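Local coordinates for protein sugar phosphate isomerase/epimerase (Parabacteroides distasonis, PDB 3OBE) that probably acts as an isomerase, perhaps on sugar phosphates, and folds as a xylose isomerase-like TIM barrel, at residues M214-V219 and F240-I245; K21-Q26 and L272-E277; G63-Y68 and D121-L126; D52-G57 and S94-P99. All coordinates share one frame; numbering follows the deposited sequence.

Contact 1: residues M214-V219 and F240-I245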
loop_
_atom_site.group_PDB
_atom_site.type_symbol
_atom_site.label_atom_id
_atom_site.label_comp_id
_atom_site.label_asym_id
_atom_site.label_seq_id
_atom_site.Cartn_x
_atom_site.Cartn_y
_atom_site.Cartn_z
HETATM N N MSE A 214 4.751 -7.852 -6.674
HETATM C CA MSE A 214 5.341 -7.688 -5.346
HETATM C C MSE A 214 4.214 -7.470 -4.333
HETATM O O MSE A 214 3.014 -7.483 -4.685
HETATM C CB MSE A 214 6.367 -6.549 -5.355
HETATM C CG MSE A 214 5.839 -5.183 -5.811
HETATM SE SE MSE A 214 4.951 -4.201 -4.380
HETATM C CE MSE A 214 4.563 -2.615 -5.450
ATOM N N PHE A 215 4.591 -7.354 -3.059
ATOM C CA PHE A 215 3.672 -7.298 -1.956
ATOM C C PHE A 215 3.954 -6.048 -1.133
ATOM O O PHE A 215 5.136 -5.704 -0.862
ATOM C CB PHE A 215 3.692 -8.597 -1.119
ATOM C CG PHE A 215 3.101 -9.791 -1.884
ATOM C CD1 PHE A 215 3.873 -10.466 -2.822
ATOM C CD2 PHE A 215 1.762 -10.135 -1.771
ATOM C CE1 PHE A 215 3.328 -11.466 -3.573
ATOM C CE2 PHE A 215 1.231 -11.183 -2.531
ATOM C CZ PHE A 215 1.998 -11.820 -3.430
ATOM N N GLU A 216 2.862 -5.406 -0.744
ATOM C CA GLU A 216 2.892 -4.262 0.192
ATOM C C GLU A 216 2.468 -4.827 1.512
ATOM O O GLU A 216 1.272 -5.010 1.782
ATOM C CB GLU A 216 1.970 -3.151 -0.303
ATOM C CG GLU A 216 1.873 -1.882 0.591
ATOM C CD GLU A 216 1.112 -0.811 -0.073
ATOM O OE1 GLU A 216 -0.095 -0.991 -0.215
ATOM O OE2 GLU A 216 1.694 0.274 -0.355
ATOM N N LEU A 217 3.448 -5.137 2.338
ATOM C CA LEU A 217 3.198 -5.834 3.589
ATOM C C LEU A 217 2.621 -4.875 4.598
ATOM O O LEU A 217 3.261 -3.906 4.965
ATOM C CB LEU A 217 4.450 -6.460 4.155
ATOM C CG LEU A 217 4.263 -7.204 5.470
ATOM C CD1 LEU A 217 3.146 -8.299 5.344
ATOM C CD2 LEU A 217 5.561 -7.717 5.976
ATOM N N ASP A 218 1.401 -5.174 5.009
ATOM C CA ASP A 218 0.777 -4.425 6.133
ATOM C C ASP A 218 1.220 -5.028 7.449
ATOM O O ASP A 218 0.768 -6.095 7.839
ATOM C CB ASP A 218 -0.726 -4.330 6.076
ATOM C CG ASP A 218 -1.200 -3.144 6.897
ATOM O OD1 ASP A 218 -0.970 -3.221 8.141
ATOM O OD2 ASP A 218 -1.708 -2.145 6.311
ATOM N N VAL A 219 2.191 -4.372 8.094
ATOM C CA VAL A 219 2.782 -4.954 9.279
ATOM C C VAL A 219 1.761 -5.020 10.414
ATOM O O VAL A 219 1.772 -5.956 11.233
ATOM C CB VAL A 219 4.081 -4.241 9.683
ATOM C CG1 VAL A 219 5.113 -4.449 8.594
ATOM C CG2 VAL A 219 3.840 -2.735 10.002
ATOM N N PHE A 240 8.448 -8.587 -0.608
ATOM C CA PHE A 240 7.876 -7.473 0.114
ATOM C C PHE A 240 8.653 -6.224 -0.212
ATOM O O PHE A 240 9.666 -5.933 0.428
ATOM C CB PHE A 240 7.880 -7.827 1.608
ATOM C CG PHE A 240 6.924 -8.905 1.954
ATOM C CD1 PHE A 240 5.575 -8.734 1.700
ATOM C CD2 PHE A 240 7.331 -10.111 2.528
ATOM C CE1 PHE A 240 4.655 -9.731 2.013
ATOM C CE2 PHE A 240 6.405 -11.086 2.809
ATOM C CZ PHE A 240 5.092 -10.889 2.578
ATOM N N LYS A 241 8.209 -5.497 -1.239
ATOM C CA LYS A 241 8.947 -4.346 -1.740
ATOM C C LYS A 241 8.462 -3.012 -1.133
ATOM O O LYS A 241 9.192 -2.019 -1.186
ATOM C CB LYS A 241 8.897 -4.268 -3.288
ATOM C CG LYS A 241 9.672 -5.410 -3.994
ATOM C CD LYS A 241 9.784 -5.172 -5.503
ATOM C CE LYS A 241 10.555 -6.272 -6.239
ATOM N NZ LYS A 241 10.422 -6.150 -7.711
ATOM N N LEU A 242 7.255 -3.012 -0.588
ATOM C CA LEU A 242 6.689 -1.877 0.142
ATOM C C LEU A 242 6.180 -2.368 1.491
ATOM O O LEU A 242 5.788 -3.541 1.668
ATOM C CB LEU A 242 5.523 -1.241 -0.630
ATOM C CG LEU A 242 5.761 -0.668 -2.006
ATOM C CD1 LEU A 242 4.419 -0.299 -2.661
ATOM C CD2 LEU A 242 6.721 0.513 -1.944
ATOM N N LEU A 243 6.114 -1.456 2.463
ATOM C CA LEU A 243 5.327 -1.686 3.647
ATOM C C LEU A 243 4.211 -0.662 3.725
ATOM O O LEU A 243 4.370 0.491 3.268
ATOM C CB LEU A 243 6.142 -1.531 4.925
ATOM C CG LEU A 243 7.429 -2.374 5.061
ATOM C CD1 LEU A 243 8.228 -2.058 6.363
ATOM C CD2 LEU A 243 7.104 -3.873 4.917
ATOM N N HIS A 244 3.135 -1.068 4.394
ATOM C CA HIS A 244 2.278 -0.115 5.081
ATOM C C HIS A 244 2.688 -0.073 6.539
ATOM O O HIS A 244 2.829 -1.134 7.187
ATOM C CB HIS A 244 0.811 -0.463 4.970
ATOM C CG HIS A 244 0.114 0.332 3.923
ATOM N ND1 HIS A 244 -1.200 0.731 4.024
ATOM C CD2 HIS A 244 0.553 0.780 2.722
ATOM C CE1 HIS A 244 -1.544 1.407 2.944
ATOM N NE2 HIS A 244 -0.509 1.436 2.118
ATOM N N ILE A 245 2.914 1.144 7.029
ATOM C CA ILE A 245 3.255 1.395 8.415
ATOM C C ILE A 245 1.999 1.932 9.085
ATOM O O ILE A 245 1.507 3.034 8.756
ATOM C CB ILE A 245 4.469 2.367 8.551
ATOM C CG1 ILE A 245 5.741 1.699 7.986
ATOM C CG2 ILE A 245 4.656 2.864 10.006
ATOM C CD1 ILE A 245 6.219 0.445 8.823
HETATM O O HOH W 1 -2.474 0.230 6.416
HETATM O O HOH W 2 0.911 -1.708 8.981
#

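Contact 2: residues K21-Q26 and L272-E277. With EOH (ethanol), chain D.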
loop_
_atom_site.group_PDB
_atom_site.type_symbol
_atom_site.label_atom_id
_atom_site.label_comp_id
_atom_site.label_asym_id
_atom_site.label_seq_id
_atom_site.Cartn_x
_atom_site.Cartn_y
_atom_site.Cartn_z
ATOM N N LYS A 21 14.101 12.539 5.339
ATOM C CA LYS A 21 13.851 11.115 5.183
ATOM C C LYS A 21 12.693 10.912 4.224
ATOM O O LYS A 21 11.719 11.658 4.254
ATOM C CB LYS A 21 13.475 10.489 6.523
ATOM C CG LYS A 21 14.540 10.510 7.527
ATOM C CD LYS A 21 14.151 9.644 8.765
ATOM C CE LYS A 21 15.023 9.970 9.935
ATOM N NZ LYS A 21 14.629 9.140 11.112
ATOM N N LYS A 22 12.797 9.899 3.383
ATOM C CA LYS A 22 11.732 9.614 2.443
ATOM C C LYS A 22 10.648 8.865 3.213
ATOM O O LYS A 22 10.906 7.892 3.953
ATOM C CB LYS A 22 12.236 8.815 1.232
ATOM C CG LYS A 22 13.352 9.479 0.427
ATOM C CD LYS A 22 12.907 10.765 -0.321
ATOM C CE LYS A 22 14.103 11.582 -0.885
ATOM N NZ LYS A 22 14.620 12.700 0.042
HETATM N N MSE A 23 9.441 9.349 3.082
HETATM C CA MSE A 23 8.351 8.873 3.915
HETATM C C MSE A 23 7.026 9.061 3.192
HETATM O O MSE A 23 6.684 10.163 2.754
HETATM C CB MSE A 23 8.340 9.639 5.254
HETATM C CG MSE A 23 7.186 9.329 6.096
HETATM SE SE MSE A 23 7.481 10.348 7.782
HETATM C CE MSE A 23 7.005 11.944 7.215
ATOM N N GLY A 24 6.269 7.973 3.056
ATOM C CA GLY A 24 4.988 8.060 2.390
ATOM C C GLY A 24 3.771 8.038 3.289
ATOM O O GLY A 24 3.824 7.612 4.463
ATOM N N LEU A 25 2.665 8.472 2.700
ATOM C CA LEU A 25 1.358 8.469 3.369
ATOM C C LEU A 25 0.315 7.974 2.407
ATOM O O LEU A 25 0.225 8.488 1.277
ATOM C CB LEU A 25 0.952 9.913 3.794
ATOM C CG LEU A 25 -0.432 10.025 4.467
ATOM C CD1 LEU A 25 -0.451 9.355 5.836
ATOM C CD2 LEU A 25 -0.881 11.470 4.622
ATOM N N GLN A 26 -0.528 7.042 2.861
ATOM C CA GLN A 26 -1.757 6.703 2.144
ATOM C C GLN A 26 -2.816 7.745 2.470
ATOM O O GLN A 26 -3.222 7.910 3.609
ATOM C CB GLN A 26 -2.210 5.286 2.492
ATOM C CG GLN A 26 -3.658 4.913 2.131
ATOM C CD GLN A 26 -4.033 5.189 0.677
ATOM O OE1 GLN A 26 -4.829 6.080 0.407
ATOM N NE2 GLN A 26 -3.441 4.439 -0.267
ATOM N N LEU A 272 11.629 -0.813 -1.045
ATOM C CA LEU A 272 11.687 0.386 -1.853
ATOM C C LEU A 272 11.105 1.634 -1.169
ATOM O O LEU A 272 11.501 2.787 -1.457
ATOM C CB LEU A 272 10.965 0.154 -3.167
ATOM C CG LEU A 272 11.562 -0.977 -4.024
ATOM C CD1 LEU A 272 10.698 -1.189 -5.290
ATOM C CD2 LEU A 272 13.069 -0.805 -4.369
ATOM N N GLY A 273 10.210 1.399 -0.244
ATOM C CA GLY A 273 9.598 2.474 0.508
ATOM C C GLY A 273 8.425 1.992 1.310
ATOM O O GLY A 273 8.117 0.774 1.385
ATOM N N TYR A 274 7.805 2.952 1.982
ATOM C CA TYR A 274 6.664 2.670 2.810
ATOM C C TYR A 274 5.646 3.801 2.864
ATOM O O TYR A 274 5.973 4.981 2.650
ATOM C CB TYR A 274 7.104 2.333 4.237
ATOM C CG TYR A 274 7.682 3.513 5.003
ATOM C CD1 TYR A 274 6.881 4.359 5.743
ATOM C CD2 TYR A 274 9.058 3.759 4.985
ATOM C CE1 TYR A 274 7.421 5.428 6.443
ATOM C CE2 TYR A 274 9.588 4.857 5.642
ATOM C CZ TYR A 274 8.778 5.656 6.380
ATOM O OH TYR A 274 9.374 6.698 7.068
ATOM N N TYR A 275 4.417 3.434 3.158
ATOM C CA TYR A 275 3.355 4.398 3.337
ATOM C C TYR A 275 2.697 4.196 4.678
ATOM O O TYR A 275 2.302 3.072 5.045
ATOM C CB TYR A 275 2.313 4.282 2.213
ATOM C CG TYR A 275 2.959 4.470 0.878
ATOM C CD1 TYR A 275 3.128 5.729 0.325
ATOM C CD2 TYR A 275 3.421 3.365 0.147
ATOM C CE1 TYR A 275 3.772 5.892 -0.926
ATOM C CE2 TYR A 275 4.082 3.518 -1.048
ATOM C CZ TYR A 275 4.233 4.779 -1.597
ATOM O OH TYR A 275 4.902 4.912 -2.802
ATOM N N VAL A 276 2.585 5.311 5.407
ATOM C CA VAL A 276 1.818 5.379 6.631
ATOM C C VAL A 276 0.313 5.353 6.355
ATOM O O VAL A 276 -0.174 6.012 5.417
ATOM C CB VAL A 276 2.183 6.687 7.400
ATOM C CG1 VAL A 276 1.300 6.905 8.596
ATOM C CG2 VAL A 276 3.675 6.668 7.816
ATOM N N GLU A 277 -0.421 4.653 7.202
ATOM C CA GLU A 277 -1.876 4.737 7.196
ATOM C C GLU A 277 -2.403 4.793 8.612
ATOM O O GLU A 277 -1.887 4.111 9.501
ATOM C CB GLU A 277 -2.516 3.581 6.445
ATOM C CG GLU A 277 -4.060 3.764 6.316
ATOM C CD GLU A 277 -4.720 2.994 5.185
ATOM O OE1 GLU A 277 -4.021 2.306 4.423
ATOM O OE2 GLU A 277 -5.963 3.128 5.080
HETATM C C1 EOH D . 8.394 6.508 0.487
HETATM C C2 EOH D . 7.458 5.849 -0.518
HETATM O O EOH D . 8.942 5.684 1.512
HETATM O O HOH W 3 11.808 7.278 6.271
#

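Contact 3: residues G63-Y68 and D121-L126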
loop_
_atom_site.group_PDB
_atom_site.type_symbol
_atom_site.label_atom_id
_atom_site.label_comp_id
_atom_site.label_asym_id
_atom_site.label_seq_id
_atom_site.Cartn_x
_atom_site.Cartn_y
_atom_site.Cartn_z
ATOM N N GLY A 63 -11.783 6.894 -15.646
ATOM C CA GLY A 63 -10.355 7.062 -15.531
ATOM C C GLY A 63 -9.890 8.194 -14.624
ATOM O O GLY A 63 -8.703 8.516 -14.611
ATOM N N LYS A 64 -10.805 8.764 -13.840
ATOM C CA LYS A 64 -10.468 9.856 -12.923
ATOM C C LYS A 64 -10.451 9.329 -11.488
ATOM O O LYS A 64 -10.735 8.138 -11.251
ATOM C CB LYS A 64 -11.459 11.013 -13.113
ATOM C CG LYS A 64 -11.304 11.654 -14.448
ATOM C CD LYS A 64 -12.063 12.936 -14.520
ATOM C CE LYS A 64 -12.166 13.441 -15.914
ATOM N NZ LYS A 64 -13.108 14.607 -15.930
ATOM N N PHE A 65 -10.066 10.196 -10.550
ATOM C CA PHE A 65 -9.925 9.831 -9.153
ATOM C C PHE A 65 -10.886 10.687 -8.364
ATOM O O PHE A 65 -10.987 11.893 -8.610
ATOM C CB PHE A 65 -8.477 10.100 -8.654
ATOM C CG PHE A 65 -7.424 9.310 -9.409
ATOM C CD1 PHE A 65 -6.940 9.758 -10.631
ATOM C CD2 PHE A 65 -6.998 8.098 -8.934
ATOM C CE1 PHE A 65 -6.028 9.018 -11.340
ATOM C CE2 PHE A 65 -6.056 7.333 -9.642
ATOM C CZ PHE A 65 -5.575 7.780 -10.817
ATOM N N GLY A 66 -11.599 10.077 -7.444
ATOM C CA GLY A 66 -12.478 10.845 -6.570
ATOM C C GLY A 66 -12.625 10.127 -5.257
ATOM O O GLY A 66 -12.240 8.987 -5.127
ATOM N N ASP A 67 -13.197 10.797 -4.268
ATOM C CA ASP A 67 -13.478 10.138 -2.991
ATOM C C ASP A 67 -14.708 9.257 -3.156
ATOM O O ASP A 67 -15.225 9.077 -4.271
ATOM C CB ASP A 67 -13.703 11.179 -1.884
ATOM C CG ASP A 67 -15.016 11.981 -2.065
ATOM O OD1 ASP A 67 -16.085 11.373 -2.346
ATOM O OD2 ASP A 67 -14.985 13.221 -1.905
ATOM N N TYR A 68 -15.211 8.752 -2.037
ATOM C CA TYR A 68 -16.487 8.035 -2.028
ATOM C C TYR A 68 -17.576 8.876 -1.353
ATOM O O TYR A 68 -18.608 8.351 -0.942
ATOM C CB TYR A 68 -16.304 6.697 -1.324
ATOM C CG TYR A 68 -15.080 5.933 -1.791
ATOM C CD1 TYR A 68 -14.908 5.596 -3.142
ATOM C CD2 TYR A 68 -14.097 5.517 -0.875
ATOM C CE1 TYR A 68 -13.763 4.869 -3.574
ATOM C CE2 TYR A 68 -12.972 4.795 -1.289
ATOM C CZ TYR A 68 -12.808 4.479 -2.643
ATOM O OH TYR A 68 -11.687 3.769 -3.024
ATOM N N ASP A 121 -2.433 2.853 -18.221
ATOM C CA ASP A 121 -2.298 4.028 -19.102
ATOM C C ASP A 121 -2.505 5.323 -18.282
ATOM O O ASP A 121 -1.777 6.320 -18.419
ATOM C CB ASP A 121 -3.270 3.932 -20.263
ATOM C CG ASP A 121 -2.864 2.876 -21.303
ATOM O OD1 ASP A 121 -1.697 2.427 -21.340
ATOM O OD2 ASP A 121 -3.741 2.501 -22.087
ATOM N N ILE A 122 -3.516 5.309 -17.424
ATOM C CA ILE A 122 -3.855 6.488 -16.595
ATOM C C ILE A 122 -2.784 6.721 -15.549
ATOM O O ILE A 122 -2.379 7.848 -15.314
ATOM C CB ILE A 122 -5.225 6.311 -15.920
ATOM C CG1 ILE A 122 -6.349 6.303 -16.971
ATOM C CG2 ILE A 122 -5.471 7.358 -14.787
ATOM C CD1 ILE A 122 -6.588 7.638 -17.655
ATOM N N HIS A 123 -2.274 5.648 -14.955
ATOM C CA HIS A 123 -1.304 5.792 -13.885
ATOM C C HIS A 123 0.079 6.122 -14.438
ATOM O O HIS A 123 0.898 6.744 -13.723
ATOM C CB HIS A 123 -1.256 4.534 -12.989
ATOM C CG HIS A 123 -2.393 4.452 -12.005
ATOM N ND1 HIS A 123 -3.677 4.120 -12.398
ATOM C CD2 HIS A 123 -2.458 4.719 -10.676
ATOM C CE1 HIS A 123 -4.471 4.163 -11.341
ATOM N NE2 HIS A 123 -3.758 4.496 -10.279
ATOM N N ALA A 124 0.347 5.779 -15.696
ATOM C CA ALA A 124 1.611 6.225 -16.337
ATOM C C ALA A 124 1.577 7.749 -16.470
ATOM O O ALA A 124 2.569 8.470 -16.193
ATOM C CB ALA A 124 1.812 5.506 -17.678
ATOM N N GLU A 125 0.425 8.279 -16.853
ATOM C CA GLU A 125 0.247 9.730 -16.902
ATOM C C GLU A 125 0.473 10.366 -15.526
ATOM O O GLU A 125 1.071 11.449 -15.425
ATOM C CB GLU A 125 -1.183 10.107 -17.353
ATOM C CG GLU A 125 -1.661 9.819 -18.743
ATOM C CD GLU A 125 -3.174 10.220 -18.904
ATOM O OE1 GLU A 125 -3.977 10.040 -17.958
ATOM O OE2 GLU A 125 -3.552 10.749 -19.951
ATOM N N LEU A 126 -0.031 9.709 -14.484
ATOM C CA LEU A 126 0.043 10.190 -13.108
ATOM C C LEU A 126 1.500 10.154 -12.602
ATOM O O LEU A 126 1.856 10.953 -11.747
ATOM C CB LEU A 126 -0.864 9.342 -12.212
ATOM C CG LEU A 126 -1.143 9.771 -10.772
ATOM C CD1 LEU A 126 -1.841 11.160 -10.738
ATOM C CD2 LEU A 126 -1.948 8.690 -10.041
#

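Contact 4: residues D52-G57 and S94-P99. With EOH (ethanol), chain H; EOH (ethanol), chain G.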
loop_
_atom_site.group_PDB
_atom_site.type_symbol
_atom_site.label_atom_id
_atom_site.label_comp_id
_atom_site.label_asym_id
_atom_site.label_seq_id
_atom_site.Cartn_x
_atom_site.Cartn_y
_atom_site.Cartn_z
ATOM N N ASP A 52 6.118 11.380 -0.155
ATOM C CA ASP A 52 5.475 10.513 -1.088
ATOM C C ASP A 52 4.027 10.262 -0.674
ATOM O O ASP A 52 3.744 10.166 0.508
ATOM C CB ASP A 52 6.194 9.180 -1.096
ATOM C CG ASP A 52 7.462 9.227 -1.885
ATOM O OD1 ASP A 52 8.457 9.840 -1.408
ATOM O OD2 ASP A 52 7.447 8.690 -3.023
ATOM N N LEU A 53 3.155 10.156 -1.659
ATOM C CA LEU A 53 1.754 9.796 -1.443
ATOM C C LEU A 53 1.400 8.518 -2.154
ATOM O O LEU A 53 1.812 8.289 -3.299
ATOM C CB LEU A 53 0.844 10.908 -1.959
ATOM C CG LEU A 53 1.033 12.307 -1.342
ATOM C CD1 LEU A 53 -0.009 13.334 -1.931
ATOM C CD2 LEU A 53 0.980 12.307 0.188
ATOM N N GLU A 54 0.561 7.733 -1.485
ATOM C CA GLU A 54 -0.149 6.630 -2.123
ATOM C C GLU A 54 -1.620 6.994 -2.098
ATOM O O GLU A 54 -2.176 7.300 -1.032
ATOM C CB GLU A 54 0.120 5.296 -1.399
ATOM C CG GLU A 54 -0.602 4.096 -2.008
ATOM C CD GLU A 54 -0.307 2.856 -1.215
ATOM O OE1 GLU A 54 -0.838 2.790 -0.090
ATOM O OE2 GLU A 54 0.458 1.966 -1.720
ATOM N N ILE A 55 -2.212 7.106 -3.283
ATOM C CA ILE A 55 -3.580 7.616 -3.388
ATOM C C ILE A 55 -4.594 6.455 -3.503
ATOM O O ILE A 55 -4.252 5.289 -3.278
ATOM C CB ILE A 55 -3.689 8.669 -4.526
ATOM C CG1 ILE A 55 -3.380 8.052 -5.876
ATOM C CG2 ILE A 55 -2.753 9.897 -4.178
ATOM C CD1 ILE A 55 -3.795 8.919 -7.034
ATOM N N PHE A 56 -5.830 6.821 -3.796
ATOM C CA PHE A 56 -6.946 5.918 -3.874
ATOM C C PHE A 56 -7.976 6.573 -4.785
ATOM O O PHE A 56 -7.859 7.726 -5.139
ATOM C CB PHE A 56 -7.500 5.640 -2.467
ATOM C CG PHE A 56 -8.167 6.819 -1.844
ATOM C CD1 PHE A 56 -7.438 7.785 -1.198
ATOM C CD2 PHE A 56 -9.553 6.978 -1.943
ATOM C CE1 PHE A 56 -8.078 8.896 -0.613
ATOM C CE2 PHE A 56 -10.188 8.091 -1.372
ATOM C CZ PHE A 56 -9.444 9.036 -0.724
ATOM N N GLY A 57 -9.029 5.835 -5.118
ATOM C CA GLY A 57 -10.217 6.462 -5.690
ATOM C C GLY A 57 -10.352 6.342 -7.200
ATOM O O GLY A 57 -11.236 6.945 -7.798
ATOM N N SER A 94 2.469 5.851 -5.456
ATOM C CA SER A 94 1.674 4.674 -5.481
ATOM C C SER A 94 0.181 4.993 -5.514
ATOM O O SER A 94 -0.211 6.137 -5.314
ATOM C CB SER A 94 2.054 3.790 -4.282
ATOM O OG SER A 94 1.431 2.529 -4.315
ATOM N N SER A 95 -0.625 3.973 -5.726
ATOM C CA SER A 95 -2.048 4.110 -5.846
ATOM C C SER A 95 -2.693 2.784 -5.513
ATOM O O SER A 95 -2.239 1.749 -5.962
ATOM C CB SER A 95 -2.384 4.531 -7.276
ATOM O OG SER A 95 -3.785 4.512 -7.486
ATOM N N HIS A 96 -3.712 2.840 -4.675
ATOM C CA HIS A 96 -4.540 1.670 -4.360
ATOM C C HIS A 96 -5.771 1.630 -5.275
ATOM O O HIS A 96 -6.552 2.630 -5.346
ATOM C CB HIS A 96 -5.043 1.777 -2.925
ATOM C CG HIS A 96 -4.117 1.192 -1.909
ATOM N ND1 HIS A 96 -4.543 0.845 -0.656
ATOM C CD2 HIS A 96 -2.809 0.828 -1.981
ATOM C CE1 HIS A 96 -3.527 0.367 0.032
ATOM N NE2 HIS A 96 -2.479 0.287 -0.758
ATOM N N LEU A 97 -5.988 0.495 -5.951
ATOM C CA LEU A 97 -7.145 0.321 -6.807
ATOM C C LEU A 97 -7.530 -1.132 -6.876
ATOM O O LEU A 97 -6.684 -2.040 -6.839
ATOM C CB LEU A 97 -6.900 0.882 -8.224
ATOM C CG LEU A 97 -5.835 0.217 -9.106
ATOM C CD1 LEU A 97 -5.892 0.832 -10.533
ATOM C CD2 LEU A 97 -4.432 0.355 -8.557
ATOM N N THR A 98 -8.831 -1.344 -7.023
ATOM C CA THR A 98 -9.421 -2.680 -7.080
ATOM C C THR A 98 -10.422 -2.712 -8.239
ATOM O O THR A 98 -11.241 -1.796 -8.363
ATOM C CB THR A 98 -10.202 -2.949 -5.770
ATOM O OG1 THR A 98 -9.306 -2.832 -4.636
ATOM C CG2 THR A 98 -10.968 -4.303 -5.798
ATOM N N PRO A 99 -10.361 -3.748 -9.120
ATOM C CA PRO A 99 -11.393 -3.831 -10.142
ATOM C C PRO A 99 -12.815 -3.899 -9.584
ATOM O O PRO A 99 -13.031 -4.459 -8.530
ATOM C CB PRO A 99 -11.049 -5.149 -10.871
ATOM C CG PRO A 99 -9.585 -5.403 -10.547
ATOM C CD PRO A 99 -9.457 -4.899 -9.174
HETATM C C1 EOH H . -7.435 2.752 0.017
HETATM C C2 EOH H . -8.957 2.857 -0.161
HETATM O O EOH H . -6.954 1.417 -0.194
HETATM C C1 EOH G . -8.732 10.394 -4.343
HETATM C C2 EOH G . -9.156 11.554 -3.489
HETATM O O EOH G . -7.387 10.442 -4.741
HETATM O O HOH W 4 -9.263 3.021 -4.774
#

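Contact 1: residues M214-V219 and F240-I245
F215 O receives two weak backbone bonds, from K241 N at 3.1 Å and from L242 N at 3.4 Å. Sharing it marks a beta bulge: F215 pairs with F240, but E216 already pairs with L242. Firmer bonds of the parallel pair follow, L217 N to L242 O and H244 N to L217 O, both 2.9 Å. On the face bearing E216 and H244, an extended side chain (E216 chi1 179°) brings E216 CD to 3.3 Å from H244 CD2, with carboxylate and imidazole planes 49° apart. The polar ends bond elsewhere, E216 OE1 to H96 and H244 NE2 to E54, while a water in the imidazole plane joins H244 ND1 to D218 OD2, which also bonds to H169 NE2. On the reverse face, F240 CD1 meets F215 CB at 3.4 Å and L217 CB at 3.5 Å, and L217 CD2 lies over the F240 ring centre. Helix 200-207 packs on F215 and F240, helix 259-269 on V219, L243 and I245, and strands 165-169 and 273-276 flank the pair.

Contact 2: residues K21-Q26 and L272-E277
Y274 and Y275 project to different sides of their strand and treat residues 21-26 differently. The Y274 ring, with CG between its backbone N and carbonyl carbon (chi1 69°), crosses M23, its OH 3.6 Å from M23 CG. A water in the ring plane accepts from Y274 OH at 2.6 Å and donates to K22 O. With a leucine in place of Y274 this water would probably lose its donor, and a gap would be likely to open beside M23. Y275 instead lays CD1 against G24 CA at 3.6 Å, where any CB would clash. An ethanol, probably from the crystallisation liquor, accepts from Y274 N at 3.0 Å and touches Y275 CZ through its C2. Q26 and E277 run side by side, amide and carboxylate planes 49° apart; Q26 OE1 bonds to Y28 N. Backbone bonds V276 N to G24 O (2.8 Å, 177°) and Q26 N to V276 O (2.8 Å) join the strands first and last in sequence, the closure typical of a TIM barrel.

Contact 3: residues G63-Y68 and D121-L126
F65 belongs to the long beta-alpha loop that leaves strand 52-55 and leads to helix 78-87 of the barrel, and its ring packs against I122, H123 and L126 in the last turns of helix 109-126. The aromatic pair is an offset edge-to-face (T-shaped) one: the edge of F65 points at the face of H123, with ring centroids 5.4 Å apart and planes at 78°. CE2 of F65 lies 3.7 Å from H123 NE2, which falls near the phenyl plane. Both imidazole nitrogens are bonded elsewhere, ND1 to A119 O and NE2 to S95 OG, and these two bonds should fix the rotation of the ring that F65 meets. With its CG beside the backbone N and opposite the carbonyl carbon (chi1 -61°), F65 reaches two further residues of the helix, one turn apart: F65 CE1 approaches I122 CG2 at 3.9 Å, and F65 CZ approaches L126 CD2 at 3.8 Å. The turn itself is closed by L126 N to I122 O, 3.1 Å. I122 CG2 also touches G63 O, 3.4 Å away, where the chain bends with positive phi. Beyond the helix, F65 touches I55 and S78. The arrangement is aromatic and apolar packing of a beta-alpha loop on an outer helix of a TIM barrel, centred about 16 Å from the middle of the chain.

Contact 4: residues D52-G57 and S94-P99
E54 holds OE1 over one face of the H96 ring, the carboxylate tilted 42° from the ring plane, with E54 CD 3.3 Å from H96 CD2. Although E54 OE1 comes within 3.1 Å of H96 NE2, the angle is too poor for a hydrogen bond; that nitrogen bonds to E216 OE1, while E54 OE1 bonds to H244 NE2 and to Q26 NE2. The other oxygen, E54 OE2, accepts from S94 OG at 2.8 Å on its anti lone pair. An extended chain (chi1 180°) carries the carboxylate along the sheet face to both partners. With an alanine here, S94 OG, H244 NE2 and Q26 NE2 would each probably lose a partner, and one face of H96 the oxygen lying over it. The segments are adjacent parallel strands of the TIM barrel, joined in sequence through helix 78-87 as a beta-alpha-beta unit. I55 N bonds to S94 O at 3.0 Å and H96 N to I55 O at 2.9 Å, the latter nearly straight at 175°. On the face opposite E54, I55 CG1 rests 3.9 Å from S95 OG, which bonds to H123. Further along, a water accepts from G57 N and donates to H96 O, 2.8 Å from each. H96 ND1 donates to an ethanol O in the ring plane, and C1 of another ethanol lies over the F56 ring; both are probably crystallisation additives.

How the contacts relate
Contacts 1, 2 and 4 are neighbouring strand pairs of one parallel barrel sheet. I245 N to Y275 O (2.8 Å) ties contact 1 to contact 2, and L25 O to E54 N (2.9 Å) ties contact 2 to contact 4. Inside the barrel, contacts 1 and 4 meet directly: H244 NE2 lies 2.6 Å from E54 OE1, and E216 OE2 lies unusually close to E54 OE2. A phosphate, probably from the crystallisation liquor, lies about 3 Å from the side chains of H96 and E277 and about 4 Å from that of H244, consistent with a shared pocket. Contact 3 stands outside, reaching contact 4 through H123 NE2 and S95 OG at 2.8 Å; its nearest atoms are about 11 Å from contact 1.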